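Local coordinates for protein DMATS type aromatic prenyltransferase (Micromonospora olivasterospora, PDB 6ZRY) that probably transfers a dimethylallyl group to the six-position of the indole of tryptophan, as a bacterial aromatic prenyltransferase of the ABBA-barrel fold, at residues A15-V20 with D309-A314; D57-E62 with L345-Y350; S64-E69 with G340-L345; D114-L119 with H168-G173. All coordinates share one frame; numbering follows the deposited sequence. Where two conformers were deposited one is given.

Interaction 1. Residues A15-V20 with D309-A314; sequences ARLCEV and DRAIAA
R16 and A314 make the polar half of this contact, in which two antiparallel helices of the outer layer of the ABBA barrel, 6-21 and 305-315, lie side by side; the axes of the two segments approach to 8.7 Å at 166°. The main acceptor is a backbone oxygen near the C-terminal end of helix 305-315. R16 NE gives its hydrogen to A314 O over 2.7 Å, at 162°, meeting the carbonyl in its own plane on a lone pair. NH1 of the same guanidinium adds a weak second bond to A314 O, so one oxygen is gripped twice by one flat group. The bend at chi3 (-65°) turns NE from the run of the chain toward A314 O, while R16 CB rests on A314 CB at 3.6 Å.

At the other end V20 and R310 slide past each other in opposite directions, and V20 CG2 lies over one face of the R310 guanidinium, offset toward its rim. V20 CG1 faces A311 CB, and CG2 faces A314 CB at 4.1 Å. The approach of R310 NH1 to V20 O is close but too bent to count as a hydrogen bond. Replacing V20 with an alanine would probably open a gap beside A311 and A314 and take away the methyl that lies over the rim of the R310 guanidinium. D309 is satisfied away from the interface, its OD1 in a salt bridge with R291. Toward the sheet the seam becomes apolar: L17 and A311 both pack on strand 61-68, against F63 and I65 respectively, and meet each other through L17 CD2 and A311 CB, 3.9 Å apart.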
# COMPACT_ATOMS: atom_id res chain seq x y z
N ALA A 15 3.71 -13.88 -12.40
CA ALA A 15 3.15 -14.84 -13.39
C ALA A 15 2.26 -15.86 -12.66
O ALA A 15 1.12 -16.08 -13.08
CB ALA A 15 4.26 -15.50 -14.16
N ARG A 16 2.74 -16.41 -11.55
CA ARG A 16 2.00 -17.40 -10.75
C ARG A 16 0.81 -16.72 -10.06
O ARG A 16 -0.29 -17.32 -10.05
CB ARG A 16 2.95 -18.13 -9.80
CG ARG A 16 3.95 -19.03 -10.49
CD ARG A 16 4.75 -19.84 -9.49
NE ARG A 16 5.58 -19.00 -8.65
CZ ARG A 16 6.85 -18.64 -8.92
NH1 ARG A 16 7.51 -17.84 -8.08
NH2 ARG A 16 7.47 -19.08 -10.01
N LEU A 17 0.97 -15.50 -9.56
CA LEU A 17 -0.13 -14.80 -8.85
C LEU A 17 -1.28 -14.50 -9.83
O LEU A 17 -2.48 -14.50 -9.39
CB LEU A 17 0.42 -13.49 -8.26
CG LEU A 17 1.13 -13.62 -6.92
CD1 LEU A 17 1.74 -12.28 -6.54
CD2 LEU A 17 0.17 -14.08 -5.83
N CYS A 18 -0.94 -14.18 -11.07
CA CYS A 18 -1.90 -13.87 -12.15
C CYS A 18 -2.80 -15.08 -12.39
O CYS A 18 -4.03 -14.89 -12.51
CB CYS A 18 -1.20 -13.45 -13.43
SG CYS A 18 -0.70 -11.72 -13.42
N GLU A 19 -2.20 -16.28 -12.44
CA GLU A 19 -2.91 -17.56 -12.65
C GLU A 19 -3.86 -17.78 -11.49
O GLU A 19 -5.01 -18.13 -11.73
CB GLU A 19 -1.95 -18.74 -12.75
CG GLU A 19 -1.11 -18.73 -14.00
CD GLU A 19 -0.76 -20.12 -14.53
OE1 GLU A 19 -0.23 -20.92 -13.75
OE2 GLU A 19 -1.03 -20.39 -15.72
N VAL A 20 -3.38 -17.56 -10.27
CA VAL A 20 -4.19 -17.72 -9.03
C VAL A 20 -5.44 -16.82 -9.14
O VAL A 20 -6.54 -17.32 -8.86
CB VAL A 20 -3.36 -17.43 -7.76
CG1 VAL A 20 -4.23 -17.31 -6.53
CG2 VAL A 20 -2.29 -18.47 -7.54
N ASP A 309 -4.03 -19.56 0.24
CA ASP A 309 -2.97 -20.59 0.24
C ASP A 309 -2.33 -20.69 -1.15
O ASP A 309 -1.14 -20.87 -1.20
CB ASP A 309 -3.49 -21.92 0.75
CG ASP A 309 -3.90 -21.85 2.20
OD1 ASP A 309 -3.33 -21.00 2.93
OD2 ASP A 309 -4.79 -22.59 2.59
N ARG A 310 -3.09 -20.56 -2.22
CA ARG A 310 -2.52 -20.60 -3.59
C ARG A 310 -1.68 -19.33 -3.83
O ARG A 310 -0.58 -19.46 -4.45
CB ARG A 310 -3.63 -20.81 -4.63
CG ARG A 310 -4.18 -22.24 -4.64
CD ARG A 310 -4.85 -22.68 -5.92
NE ARG A 310 -5.68 -21.66 -6.55
CZ ARG A 310 -5.51 -21.16 -7.80
NH1 ARG A 310 -6.35 -20.23 -8.26
NH2 ARG A 310 -4.53 -21.60 -8.58
N ALA A 311 -2.13 -18.17 -3.36
CA ALA A 311 -1.36 -16.91 -3.55
C ALA A 311 -0.03 -17.02 -2.78
O ALA A 311 1.00 -16.67 -3.32
CB ALA A 311 -2.16 -15.70 -3.13
N ILE A 312 -0.07 -17.53 -1.56
CA ILE A 312 1.15 -17.71 -0.72
C ILE A 312 2.12 -18.61 -1.49
O ILE A 312 3.28 -18.22 -1.66
CB ILE A 312 0.79 -18.24 0.68
CG1 ILE A 312 0.11 -17.18 1.54
CG2 ILE A 312 2.00 -18.82 1.38
CD1 ILE A 312 -0.64 -17.76 2.75
N ALA A 313 1.65 -19.76 -1.95
CA ALA A 313 2.47 -20.78 -2.64
C ALA A 313 3.06 -20.20 -3.93
O ALA A 313 4.20 -20.58 -4.30
CB ALA A 313 1.66 -22.01 -2.92
N ALA A 314 2.30 -19.34 -4.63
CA ALA A 314 2.75 -18.65 -5.87
C ALA A 314 3.97 -17.79 -5.55
O ALA A 314 4.89 -17.72 -6.41
CB ALA A 314 1.64 -17.83 -6.47

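Interaction 2. Residues D57-E62 with L345-Y350; sequences DHTPVE and LSAEAY. With TRP (tryptophan), chain C.
D57 and Y350 cross at about a right angle where the loop leading into strand 61-68 of the ABBA barrel meets the chain leaving strand 341-346. The carboxylate and ring planes stand 67° apart, and Y350 N reaches D57 OD2 at 2.8 Å from well above the carboxylate plane. With CG between its backbone N and carbonyl carbon (chi1 76°), D57 can also turn OD1 back on its own loop. There OD1 receives T59 N, closing an Asx turn, and T59 OG1 donates to D57 OD1 at 2.7 Å, both from one face of the carboxylate. T59 in turn sets CG2 against A347 CB, 3.7 Å away, and OG1 beside A349 CB.

Farther along, single waters bridge the two segments: one molecule links D57 OD1 to E348 N, a second V61 O to A347 N. The side chain of E348 turns elsewhere, to a salt bridge with R318. E62 runs out extended, CG anti to the backbone N, into the tryptophan pocket, where a third water joins its OE1 to S346 OG. R281 and G53 O also hold the bound tryptophan, whose indole NE1 donates to E62 OE2 at 2.7 Å and 151°.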
# COMPACT_ATOMS: atom_id res chain seq x y z
N ASP A 57 13.07 -5.85 3.31
CA ASP A 57 14.36 -6.32 2.73
C ASP A 57 14.80 -5.39 1.59
O ASP A 57 15.83 -5.68 1.00
CB ASP A 57 14.32 -7.80 2.34
CG ASP A 57 13.57 -8.14 1.06
OD1 ASP A 57 12.82 -7.30 0.55
OD2 ASP A 57 13.78 -9.26 0.57
N HIS A 58 14.06 -4.29 1.35
CA HIS A 58 14.37 -3.21 0.38
C HIS A 58 14.12 -3.66 -1.07
O HIS A 58 14.53 -2.93 -1.99
CB HIS A 58 15.79 -2.69 0.60
CG HIS A 58 15.98 -2.16 1.98
ND1 HIS A 58 15.14 -1.23 2.52
CD2 HIS A 58 16.89 -2.45 2.94
CE1 HIS A 58 15.53 -0.95 3.76
NE2 HIS A 58 16.60 -1.66 4.02
N THR A 59 13.44 -4.78 -1.28
CA THR A 59 12.85 -5.08 -2.59
C THR A 59 11.94 -3.90 -2.93
O THR A 59 11.11 -3.54 -2.11
CB THR A 59 12.09 -6.40 -2.61
OG1 THR A 59 12.90 -7.47 -2.12
CG2 THR A 59 11.63 -6.73 -4.00
N PRO A 60 12.06 -3.23 -4.10
CA PRO A 60 11.22 -2.06 -4.38
C PRO A 60 9.81 -2.36 -4.89
O PRO A 60 9.22 -1.52 -5.49
CB PRO A 60 12.06 -1.32 -5.45
CG PRO A 60 12.74 -2.45 -6.21
CD PRO A 60 13.06 -3.49 -5.16
N VAL A 61 9.28 -3.55 -4.57
CA VAL A 61 7.94 -4.04 -5.00
C VAL A 61 7.35 -4.86 -3.85
O VAL A 61 8.13 -5.59 -3.16
CB VAL A 61 8.03 -4.84 -6.32
CG1 VAL A 61 6.93 -5.89 -6.44
CG2 VAL A 61 8.04 -3.92 -7.55
N GLU A 62 6.03 -4.74 -3.64
CA GLU A 62 5.25 -5.58 -2.69
C GLU A 62 3.97 -5.99 -3.41
O GLU A 62 3.36 -5.14 -4.07
CB GLU A 62 4.92 -4.82 -1.42
CG GLU A 62 4.11 -5.65 -0.44
CD GLU A 62 3.81 -4.93 0.86
OE1 GLU A 62 4.58 -5.07 1.83
OE2 GLU A 62 2.81 -4.20 0.87
N LEU A 345 1.81 -9.53 0.40
CA LEU A 345 2.81 -10.62 0.29
C LEU A 345 4.16 -10.07 -0.20
O LEU A 345 4.21 -9.40 -1.25
CB LEU A 345 2.24 -11.68 -0.66
CG LEU A 345 0.96 -12.36 -0.20
CD1 LEU A 345 0.41 -13.28 -1.29
CD2 LEU A 345 1.19 -13.14 1.08
N SER A 346 5.20 -10.33 0.58
CA SER A 346 6.56 -9.85 0.32
C SER A 346 7.26 -10.69 -0.75
O SER A 346 7.17 -11.90 -0.72
CB SER A 346 7.37 -9.84 1.59
OG SER A 346 6.74 -9.07 2.60
N ALA A 347 8.00 -10.05 -1.63
CA ALA A 347 8.84 -10.72 -2.64
C ALA A 347 9.97 -11.51 -1.97
O ALA A 347 10.34 -12.55 -2.50
CB ALA A 347 9.39 -9.68 -3.59
N GLU A 348 10.51 -11.03 -0.86
CA GLU A 348 11.67 -11.64 -0.18
C GLU A 348 12.78 -11.92 -1.22
O GLU A 348 13.42 -13.01 -1.18
CB GLU A 348 11.27 -12.94 0.52
CG GLU A 348 10.25 -12.75 1.63
CD GLU A 348 9.91 -14.01 2.42
OE1 GLU A 348 9.72 -13.89 3.61
OE2 GLU A 348 9.77 -15.12 1.80
N ALA A 349 13.06 -10.96 -2.08
CA ALA A 349 14.12 -11.08 -3.10
C ALA A 349 15.50 -11.04 -2.41
O ALA A 349 16.43 -11.63 -2.98
CB ALA A 349 13.98 -10.01 -4.15
N TYR A 350 15.63 -10.41 -1.26
CA TYR A 350 16.94 -10.17 -0.59
C TYR A 350 17.07 -10.90 0.72
O TYR A 350 18.20 -11.30 1.02
CB TYR A 350 17.16 -8.67 -0.37
CG TYR A 350 17.39 -7.93 -1.65
CD1 TYR A 350 18.50 -8.21 -2.42
CD2 TYR A 350 16.47 -7.02 -2.15
CE1 TYR A 350 18.73 -7.58 -3.62
CE2 TYR A 350 16.67 -6.38 -3.36
CZ TYR A 350 17.81 -6.66 -4.10
OH TYR A 350 18.02 -6.02 -5.28
N TRP C . 6.96 -1.37 3.94
CA TRP C . 6.38 -0.05 4.39
C TRP C . 5.73 -0.23 5.77
O TRP C . 5.40 0.78 6.42
CB TRP C . 5.39 0.51 3.36
CG TRP C . 4.18 -0.33 3.11
CD1 TRP C . 4.08 -1.41 2.27
CD2 TRP C . 2.88 -0.17 3.71
NE1 TRP C . 2.81 -1.92 2.31
CE2 TRP C . 2.05 -1.18 3.17
CE3 TRP C . 2.33 0.74 4.63
CZ2 TRP C . 0.71 -1.32 3.55
CZ3 TRP C . 1.01 0.60 4.99
CH2 TRP C . 0.21 -0.41 4.45
OXT TRP C . 5.53 -1.37 6.24
O HOH W 1 10.33 -8.30 0.23
O HOH W 2 8.12 -7.13 -0.93
O HOH W 3 6.86 -6.54 1.60

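Interaction 3. Residues S64-E69 with G340-L345; sequences SIAFNE and GVTVYL
S64 CB lies 3.6 Å from Y344 CD2 in a non-hydrogen-bonded pair of two antiparallel barrel strands, and A66 faces T342 in the next such pair. Between and beyond them come the hydrogen-bonded pairs, I65 with V343 and F67 with V341. I65 N gives to V343 O at 2.9 Å and V343 N returns a bond to I65 O, also 2.9 Å; F67 N and V341 O repeat the pattern, and V341 N to F67 O is longer at 3.2 Å.

The F67 ring turns its edge to V343, CE2 meeting CG2 at 4.0 Å, on the face that also carries I65 and V341. Helices 287-300 and 305-315 cover this face, with L298 against F67 and V341, and A311 against I65. On the other face, A66 CB sits 3.4 Å from T342 OG1.

The second shell there is polar: R76 takes S64 OG, R333 takes T342 OG1, and S331 OG pairs with Y344 OH. Y344 CG stands anti to the carbonyl carbon (chi1 -60°), which brings the CD2 side of the ring beside S64 CB and the ring close to the bound tryptophan. A leucine in its place would probably leave S331 OG without its phenol mate and lose the ring contact with S64 CB. The two faces thus differ in chemistry: apolar side chains bind the strands to the helical layer, while hydroxyls held by arginines and a serine line the barrel's inner side.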
# COMPACT_ATOMS: atom_id res chain seq x y z
N SER A 64 0.02 -7.73 -3.38
CA SER A 64 -1.15 -7.96 -2.51
C SER A 64 -2.27 -8.59 -3.30
O SER A 64 -2.31 -8.42 -4.55
CB SER A 64 -1.60 -6.67 -1.83
OG SER A 64 -1.97 -5.67 -2.76
N ILE A 65 -3.13 -9.31 -2.59
CA ILE A 65 -4.34 -9.91 -3.15
C ILE A 65 -5.52 -9.47 -2.27
O ILE A 65 -5.45 -9.60 -1.07
CB ILE A 65 -4.17 -11.43 -3.33
CG1 ILE A 65 -5.43 -12.05 -3.89
CG2 ILE A 65 -3.68 -12.11 -2.08
CD1 ILE A 65 -5.16 -13.35 -4.63
N ALA A 66 -6.49 -8.87 -2.91
CA ALA A 66 -7.72 -8.33 -2.30
C ALA A 66 -8.86 -9.28 -2.62
O ALA A 66 -9.16 -9.46 -3.79
CB ALA A 66 -7.98 -6.93 -2.80
N PHE A 67 -9.48 -9.83 -1.58
CA PHE A 67 -10.69 -10.67 -1.69
C PHE A 67 -11.90 -9.77 -1.51
O PHE A 67 -11.96 -9.06 -0.52
CB PHE A 67 -10.62 -11.79 -0.68
CG PHE A 67 -9.39 -12.63 -0.83
CD1 PHE A 67 -9.35 -13.67 -1.73
CD2 PHE A 67 -8.27 -12.39 -0.04
CE1 PHE A 67 -8.20 -14.42 -1.87
CE2 PHE A 67 -7.14 -13.17 -0.16
CZ PHE A 67 -7.12 -14.20 -1.07
N ASN A 68 -12.76 -9.77 -2.52
CA ASN A 68 -13.90 -8.84 -2.69
C ASN A 68 -15.18 -9.68 -2.65
O ASN A 68 -15.18 -10.72 -3.28
CB ASN A 68 -13.80 -8.06 -4.03
CG ASN A 68 -12.41 -7.59 -4.42
OD1 ASN A 68 -11.81 -6.75 -3.73
ND2 ASN A 68 -11.89 -8.10 -5.55
N GLU A 69 -16.22 -9.25 -1.93
CA GLU A 69 -17.54 -9.94 -1.90
C GLU A 69 -18.10 -9.99 -3.32
O GLU A 69 -18.21 -8.92 -3.93
CB GLU A 69 -18.52 -9.23 -0.96
N GLY A 340 -14.03 -5.82 1.94
CA GLY A 340 -13.30 -7.10 1.86
C GLY A 340 -11.97 -7.09 2.62
O GLY A 340 -11.73 -6.18 3.40
N VAL A 341 -11.13 -8.09 2.37
CA VAL A 341 -9.86 -8.32 3.12
C VAL A 341 -8.71 -8.38 2.12
O VAL A 341 -8.87 -9.06 1.10
CB VAL A 341 -9.95 -9.60 3.96
CG1 VAL A 341 -8.61 -9.98 4.57
CG2 VAL A 341 -11.02 -9.45 5.03
N THR A 342 -7.61 -7.71 2.41
CA THR A 342 -6.41 -7.69 1.54
C THR A 342 -5.21 -8.26 2.29
O THR A 342 -5.02 -7.94 3.43
CB THR A 342 -6.12 -6.29 0.98
OG1 THR A 342 -7.31 -5.83 0.34
CG2 THR A 342 -4.97 -6.29 0.01
N VAL A 343 -4.45 -9.10 1.61
CA VAL A 343 -3.26 -9.77 2.18
C VAL A 343 -2.07 -9.26 1.37
O VAL A 343 -2.15 -9.27 0.14
CB VAL A 343 -3.40 -11.30 2.11
CG1 VAL A 343 -2.25 -11.99 2.82
CG2 VAL A 343 -4.73 -11.76 2.69
N TYR A 344 -1.05 -8.78 2.06
CA TYR A 344 0.13 -8.13 1.44
C TYR A 344 1.25 -9.15 1.54
O TYR A 344 1.55 -9.61 2.68
CB TYR A 344 0.39 -6.78 2.10
CG TYR A 344 -0.75 -5.82 1.98
CD1 TYR A 344 -1.87 -5.96 2.77
CD2 TYR A 344 -0.72 -4.77 1.07
CE1 TYR A 344 -2.94 -5.09 2.67
CE2 TYR A 344 -1.80 -3.89 0.95
CZ TYR A 344 -2.89 -4.05 1.78
OH TYR A 344 -3.99 -3.24 1.71
N LEU A 345 1.81 -9.53 0.40
CA LEU A 345 2.81 -10.62 0.29
C LEU A 345 4.16 -10.07 -0.20
O LEU A 345 4.21 -9.40 -1.25
CB LEU A 345 2.24 -11.68 -0.66
CG LEU A 345 0.96 -12.36 -0.20
CD1 LEU A 345 0.41 -13.28 -1.29
CD2 LEU A 345 1.19 -13.14 1.08

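Interaction 4. Residues D114-L119 with H168-G173; sequences DSVRDL and HRLGLG
S115 and V116 lie across from R169 and L170 where a turn meets the end of a helix at the protein surface. A type I beta turn from D114 to R117, closed by R117 N to D114 O, leads into a short, weakly bonded helix at about 117-120. On the other side helix 159-170 ends in a Schellman motif whose G171 has positive phi (85°). The nearest CA atoms, of V116 and R169, are still 7.0 Å apart, and side chains span the interval.

R169 does most of the bridging. Its NH1 bonds D118 OD1 at 2.6 Å while NH2 reaches D118 OD2 at 3.2 Å, an end-on, two-pronged salt bridge. The carboxylate and guanidinium planes differ by only 6°, and OD2 offers the lone pair on the side of its sister oxygen. NH1 also gives to S115 O at 2.8 Å, in the carbonyl plane, so this nitrogen serves two acceptors at the edge of the group. D118 CG sits between its backbone N and carbonyl carbon (chi1 70°), which swings the carboxylate toward the arginine. L119 comes from the opposite direction and lies over one guanidinium face, with CD2 at 3.3 Å from NH2. Bonds at the edge and a leucine over one face together limit how the guanidinium can turn.

Beneath this, V116 and L170 cross at about a right angle, V116 CG1 touching L170 CG at 3.9 Å. V116 and L119 also pack on A166 of helix 159-170, and L170 on V210 of strand 209-220. The arrangement is a surface salt bridge over an apolar seam, joining neighbouring helical elements of the outer layer of the ABBA barrel far from the tryptophan pocket.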
# COMPACT_ATOMS: atom_id res chain seq x y z
N ASP A 114 -2.02 16.45 -12.09
CA ASP A 114 -1.18 17.59 -12.57
C ASP A 114 -1.48 18.85 -11.76
O ASP A 114 -0.52 19.61 -11.44
CB ASP A 114 -1.37 17.82 -14.08
CG ASP A 114 -0.80 16.69 -14.92
OD1 ASP A 114 -1.36 16.44 -16.00
OD2 ASP A 114 0.16 16.06 -14.48
N SER A 115 -2.75 19.06 -11.38
CA SER A 115 -3.22 20.29 -10.72
C SER A 115 -2.58 20.44 -9.32
O SER A 115 -2.58 21.58 -8.82
CB SER A 115 -4.73 20.36 -10.68
OG SER A 115 -5.25 19.63 -9.57
N VAL A 116 -2.02 19.37 -8.72
CA VAL A 116 -1.44 19.45 -7.34
C VAL A 116 0.08 19.19 -7.33
O VAL A 116 0.65 19.25 -6.23
CB VAL A 116 -2.15 18.47 -6.38
CG1 VAL A 116 -3.61 18.87 -6.15
CG2 VAL A 116 -2.05 17.03 -6.87
N ARG A 117 0.69 18.93 -8.51
CA ARG A 117 2.13 18.58 -8.68
C ARG A 117 3.03 19.60 -7.97
O ARG A 117 3.93 19.17 -7.21
CB ARG A 117 2.46 18.56 -10.18
CG ARG A 117 3.69 17.75 -10.54
CD ARG A 117 3.78 17.51 -12.05
NE ARG A 117 2.72 16.64 -12.54
CZ ARG A 117 2.67 15.32 -12.35
NH1 ARG A 117 1.66 14.63 -12.84
NH2 ARG A 117 3.63 14.69 -11.67
N ASP A 118 2.80 20.89 -8.19
CA ASP A 118 3.66 21.99 -7.67
C ASP A 118 3.64 22.02 -6.14
O ASP A 118 4.63 22.52 -5.57
CB ASP A 118 3.28 23.36 -8.25
CG ASP A 118 1.95 23.93 -7.79
OD1 ASP A 118 0.92 23.37 -8.16
OD2 ASP A 118 1.98 24.95 -7.07
N LEU A 119 2.58 21.51 -5.49
CA LEU A 119 2.50 21.50 -4.02
C LEU A 119 3.49 20.47 -3.47
O LEU A 119 4.04 20.72 -2.41
CB LEU A 119 1.07 21.19 -3.55
CG LEU A 119 0.01 22.19 -3.98
CD1 LEU A 119 -1.36 21.72 -3.53
CD2 LEU A 119 0.31 23.58 -3.43
N HIS A 168 -7.97 21.05 -1.13
CA HIS A 168 -8.72 22.28 -1.53
C HIS A 168 -8.68 22.45 -3.06
O HIS A 168 -9.74 22.66 -3.68
CB HIS A 168 -8.17 23.52 -0.82
CG HIS A 168 -8.84 24.77 -1.26
ND1 HIS A 168 -10.20 24.90 -1.25
CD2 HIS A 168 -8.36 25.91 -1.76
CE1 HIS A 168 -10.52 26.07 -1.73
NE2 HIS A 168 -9.42 26.71 -2.05
N ARG A 169 -7.51 22.32 -3.66
CA ARG A 169 -7.37 22.46 -5.13
C ARG A 169 -8.26 21.45 -5.83
O ARG A 169 -8.75 21.76 -6.90
CB ARG A 169 -5.95 22.25 -5.60
CG ARG A 169 -5.03 23.40 -5.27
CD ARG A 169 -4.22 23.77 -6.47
NE ARG A 169 -3.14 24.65 -6.07
CZ ARG A 169 -1.87 24.47 -6.37
NH1 ARG A 169 -1.48 23.44 -7.11
NH2 ARG A 169 -0.98 25.35 -5.93
N LEU A 170 -8.43 20.26 -5.28
CA LEU A 170 -9.17 19.19 -5.97
C LEU A 170 -10.67 19.34 -5.76
O LEU A 170 -11.40 18.59 -6.40
CB LEU A 170 -8.65 17.85 -5.47
CG LEU A 170 -7.23 17.51 -5.94
CD1 LEU A 170 -6.74 16.25 -5.24
CD2 LEU A 170 -7.19 17.34 -7.45
N GLY A 171 -11.11 20.28 -4.91
CA GLY A 171 -12.53 20.48 -4.59
C GLY A 171 -12.98 19.55 -3.48
O GLY A 171 -14.19 19.32 -3.34
N LEU A 172 -12.03 19.06 -2.70
CA LEU A 172 -12.23 18.27 -1.49
C LEU A 172 -11.86 19.17 -0.31
O LEU A 172 -11.66 20.41 -0.53
CB LEU A 172 -11.36 17.00 -1.58
CG LEU A 172 -11.70 16.08 -2.77
CD1 LEU A 172 -10.68 14.95 -2.93
CD2 LEU A 172 -13.10 15.51 -2.63
N GLY A 173 -11.77 18.64 0.88
CA GLY A 173 -11.28 19.41 2.03
C GLY A 173 -12.17 19.25 3.24
O GLY A 173 -11.62 19.25 4.34

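How the interactions relate
From the N terminus, residues 15-20 of the first helix pair with 309-314, so interaction 1 closes a loop spanning most of the chain. Residues 57-62 lead into the first barrel strand and 64-69 follow along it. Their partners, 345-350 and 340-345, come after 309-314, so interactions 2 and 3 both cross interaction 1. Interaction 3 nests within interaction 2, and they share L345 while joining the first and last barrel strands. Interaction 4, 114-119 with 168-173, is a short local closure within all three loops, on the opposite side of the chain's centre. Interactions 1 and 3 meet where A311 packs on I65 and L345, linking helical layer to barrel wall.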